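Local structure of V-type ATP synthase alpha chain (Nanoarchaeum equitans Kin4-M, 5BN3) at residues W114-K119 with D130-V135. The protein is a subunit of a rotary V-type ATP synthase complex, with a P-loop-type nucleotide-binding domain that holds ADP. Residues are numbered along the deposited sequence; the frame is centred on the assembly and turned at random.
Sequences WEFIPK and DIIGTV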
ATOM      1  N   TRP A 114      19.268 -51.754 -25.306  1.00 35.97           N
ATOM      2  CA  TRP A 114      19.967 -51.752 -24.025  1.00 39.26           C
ATOM      3  C   TRP A 114      20.497 -53.134 -23.669  1.00 50.96           C
ATOM      4  O   TRP A 114      19.944 -54.144 -24.100  1.00 41.70           O
ATOM      5  CB  TRP A 114      19.026 -51.272 -22.919  1.00 38.13           C
ATOM      6  CG  TRP A 114      18.464 -49.913 -23.172  1.00 43.76           C
ATOM      7  CD1 TRP A 114      17.216 -49.607 -23.630  1.00 44.81           C
ATOM      8  CD2 TRP A 114      19.143 -48.667 -22.991  1.00 38.17           C
ATOM      9  NE1 TRP A 114      17.076 -48.244 -23.739  1.00 42.15           N
ATOM     10  CE2 TRP A 114      18.246 -47.644 -23.349  1.00 40.53           C
ATOM     11  CE3 TRP A 114      20.423 -48.318 -22.551  1.00 42.18           C
ATOM     12  CZ2 TRP A 114      18.590 -46.293 -23.284  1.00 40.36           C
ATOM     13  CZ3 TRP A 114      20.762 -46.985 -22.486  1.00 45.62           C
ATOM     14  CH2 TRP A 114      19.852 -45.986 -22.853  1.00 36.73           C
ATOM     15  N   GLU A 115      21.563 -53.181 -22.875  1.00 37.48           N
ATOM     16  CA  GLU A 115      22.060 -54.457 -22.362  1.00 43.27           C
ATOM     17  C   GLU A 115      21.649 -54.640 -20.904  1.00 52.94           C
ATOM     18  O   GLU A 115      22.127 -53.928 -20.018  1.00 39.57           O
ATOM     19  CB  GLU A 115      23.582 -54.565 -22.506  1.00 41.36           C
ATOM     20  CG  GLU A 115      24.138 -55.909 -22.052  1.00 51.71           C
ATOM     21  CD  GLU A 115      25.560 -56.151 -22.521  1.00 76.55           C
ATOM     22  OE1 GLU A 115      25.754 -57.004 -23.415  1.00 64.99           O
ATOM     23  OE2 GLU A 115      26.484 -55.500 -21.991  1.00 70.68           O
ATOM     24  N   PHE A 116      20.759 -55.599 -20.666  1.00 33.77           N
ATOM     25  CA  PHE A 116      20.240 -55.870 -19.331  1.00 37.52           C
ATOM     26  C   PHE A 116      20.971 -57.034 -18.661  1.00 50.22           C
ATOM     27  O   PHE A 116      21.008 -58.145 -19.195  1.00 46.47           O
ATOM     28  CB  PHE A 116      18.739 -56.159 -19.412  1.00 37.72           C
ATOM     29  CG  PHE A 116      18.124 -56.563 -18.106  1.00 41.21           C
ATOM     30  CD1 PHE A 116      17.963 -55.639 -17.086  1.00 38.43           C
ATOM     31  CD2 PHE A 116      17.689 -57.864 -17.903  1.00 42.00           C
ATOM     32  CE1 PHE A 116      17.390 -56.005 -15.883  1.00 42.67           C
ATOM     33  CE2 PHE A 116      17.114 -58.240 -16.702  1.00 37.82           C
ATOM     34  CZ  PHE A 116      16.964 -57.308 -15.689  1.00 47.00           C
ATOM     35  N   ILE A 117      21.555 -56.772 -17.495  1.00 40.33           N
ATOM     36  CA  ILE A 117      22.236 -57.801 -16.714  1.00 41.74           C
ATOM     37  C   ILE A 117      21.442 -58.087 -15.438  1.00 52.59           C
ATOM     38  O   ILE A 117      21.363 -57.235 -14.551  1.00 43.23           O
ATOM     39  CB  ILE A 117      23.670 -57.360 -16.345  1.00 41.53           C
ATOM     40  CG1 ILE A 117      24.487 -57.064 -17.607  1.00 54.71           C
ATOM     41  CG2 ILE A 117      24.355 -58.420 -15.497  1.00 48.01           C
ATOM     42  CD1 ILE A 117      25.863 -56.485 -17.330  1.00 65.45           C
ATOM     43  N   PRO A 118      20.854 -59.292 -15.340  1.00 45.83           N
ATOM     44  CA  PRO A 118      19.984 -59.636 -14.207  1.00 42.44           C
ATOM     45  C   PRO A 118      20.750 -59.764 -12.893  1.00 42.54           C
ATOM     46  O   PRO A 118      21.932 -60.102 -12.899  1.00 44.89           O
ATOM     47  CB  PRO A 118      19.401 -60.996 -14.615  1.00 54.10           C
ATOM     48  CG  PRO A 118      20.424 -61.585 -15.517  1.00 63.88           C
ATOM     49  CD  PRO A 118      21.014 -60.421 -16.274  1.00 49.50           C
ATOM     50  N   LYS A 119      20.077 -59.481 -11.782  1.00 50.28           N
ATOM     51  CA  LYS A 119      20.685 -59.620 -10.467  1.00 57.93           C
ATOM     52  C   LYS A 119      19.883 -60.597  -9.627  1.00 46.86           C
ATOM     53  O   LYS A 119      20.190 -60.831  -8.459  1.00 55.80           O
ATOM     54  CB  LYS A 119      20.776 -58.261  -9.769  1.00 55.73           C
ATOM     55  CG  LYS A 119      21.819 -57.336 -10.367  1.00 63.38           C
ATOM     56  CD  LYS A 119      23.177 -58.022 -10.420  1.00 79.64           C
ATOM     57  CE  LYS A 119      24.268 -57.074 -10.893  1.00 84.99           C
ATOM     58  NZ  LYS A 119      25.610 -57.725 -10.855  1.00 77.78           N
ATOM     59  N   ASP A 130      12.506 -53.749  -5.542  1.00 48.17           N
ATOM     60  CA  ASP A 130      13.722 -54.554  -5.631  1.00 47.31           C
ATOM     61  C   ASP A 130      14.474 -54.322  -6.941  1.00 32.64           C
ATOM     62  O   ASP A 130      13.862 -54.092  -7.986  1.00 38.18           O
ATOM     63  CB  ASP A 130      13.403 -56.046  -5.486  1.00 52.83           C
ATOM     64  CG  ASP A 130      13.127 -56.455  -4.052  1.00 65.21           C
ATOM     65  OD1 ASP A 130      13.522 -55.713  -3.128  1.00 66.78           O
ATOM     66  OD2 ASP A 130      12.525 -57.531  -3.851  1.00 70.59           O
ATOM     67  N   ILE A 131      15.800 -54.385  -6.879  1.00 40.54           N
ATOM     68  CA  ILE A 131      16.629 -54.298  -8.074  1.00 40.22           C
ATOM     69  C   ILE A 131      16.669 -55.656  -8.775  1.00 49.45           C
ATOM     70  O   ILE A 131      17.249 -56.613  -8.259  1.00 47.19           O
ATOM     71  CB  ILE A 131      18.067 -53.855  -7.728  1.00 40.58           C
ATOM     72  CG1 ILE A 131      18.051 -52.477  -7.058  1.00 38.31           C
ATOM     73  CG2 ILE A 131      18.933 -53.825  -8.974  1.00 38.14           C
ATOM     74  CD1 ILE A 131      19.408 -52.025  -6.560  1.00 44.91           C
ATOM     75  N   ILE A 132      16.046 -55.738  -9.947  1.00 44.54           N
ATOM     76  CA  ILE A 132      15.963 -56.994 -10.686  1.00 45.47           C
ATOM     77  C   ILE A 132      17.165 -57.169 -11.615  1.00 51.52           C
ATOM     78  O   ILE A 132      17.470 -58.281 -12.053  1.00 45.02           O
ATOM     79  CB  ILE A 132      14.631 -57.097 -11.471  1.00 56.67           C
ATOM     80  CG1 ILE A 132      14.350 -58.543 -11.886  1.00 62.64           C
ATOM     81  CG2 ILE A 132      14.629 -56.164 -12.677  1.00 44.48           C
ATOM     82  CD1 ILE A 132      12.978 -58.747 -12.475  1.00 57.53           C
ATOM     83  N   GLY A 133      17.851 -56.064 -11.899  1.00 40.03           N
ATOM     84  CA  GLY A 133      19.032 -56.088 -12.747  1.00 39.31           C
ATOM     85  C   GLY A 133      19.573 -54.698 -13.029  1.00 47.46           C
ATOM     86  O   GLY A 133      19.055 -53.710 -12.507  1.00 39.59           O
ATOM     87  N   THR A 134      20.615 -54.614 -13.853  1.00 40.32           N
ATOM     88  CA  THR A 134      21.217 -53.325 -14.191  1.00 42.43           C
ATOM     89  C   THR A 134      21.353 -53.114 -15.696  1.00 44.05           C
ATOM     90  O   THR A 134      21.456 -54.071 -16.465  1.00 36.78           O
ATOM     91  CB  THR A 134      22.603 -53.136 -13.530  1.00 39.74           C
ATOM     92  OG1 THR A 134      23.482 -54.190 -13.942  1.00 50.04           O
ATOM     93  CG2 THR A 134      22.486 -53.140 -12.015  1.00 44.76           C
ATOM     94  N   VAL A 135      21.353 -51.848 -16.103  1.00 32.71           N
ATOM     95  CA  VAL A 135      21.589 -51.470 -17.492  1.00 30.37           C
ATOM     96  C   VAL A 135      22.658 -50.384 -17.542  1.00 42.81           C
ATOM     97  O   VAL A 135      22.547 -49.369 -16.854  1.00 39.74           O
ATOM     98  CB  VAL A 135      20.302 -50.935 -18.152  1.00 35.16           C
ATOM     99  CG1 VAL A 135      20.611 -50.316 -19.503  1.00 38.80           C
ATOM    100  CG2 VAL A 135      19.282 -52.044 -18.309  1.00 36.32           C
TER
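F116 reaches across from strand 114-118 to strand 131-135, and its flat ring is the apolar centre of the contact. CE1 rests 3.5 Å from CA of G133, an approach possible because glycine, having no CB, puts only its backbone against the ring. CZ meets CG2 of I132, while CG2 of V135 arrives at the ring's edge, near its plane, 4.0 Å from CD1. With CG anti to the backbone N (chi1 175°), the ring extends along its own strand toward P118, whose N lies over one face, offset toward the rim. The other methyl of V135 serves a second aromatic, its CG1 standing 3.6 Å from CE3 of W114. A branched valine thus fills the space beside two large rings. I144, I168, L178 and F162 also pack against F116, as suits a buried phenylalanine.

Outward from these rings the backbones pair antiparallel. I117 and T134 exchange two bonds: I117 N to T134 O is straight (180°), whereas T134 N to I117 O, 2.8 Å, is somewhat bent. P118 lacks an N-H but costs the pairing nothing, since it occupies a non-hydrogen-bonded position opposite G133. The next bond runs from K119 N to I132 O, 2.9 Å, with the donor above the carbonyl plane.

On the other face of the sheet from F116 and V135, OG1 of T134 lies 4.0 Å from CB of I117. Farther out, K119 lays CG near CA of G133 before its bent chain carries the ammonium outward, a fitting place for lysine. Strands 140-145 and 160-162 flank the pair, making a four-stranded antiparallel sheet, part of the barrel-sandwich domain of the ATP synthase alpha/beta family.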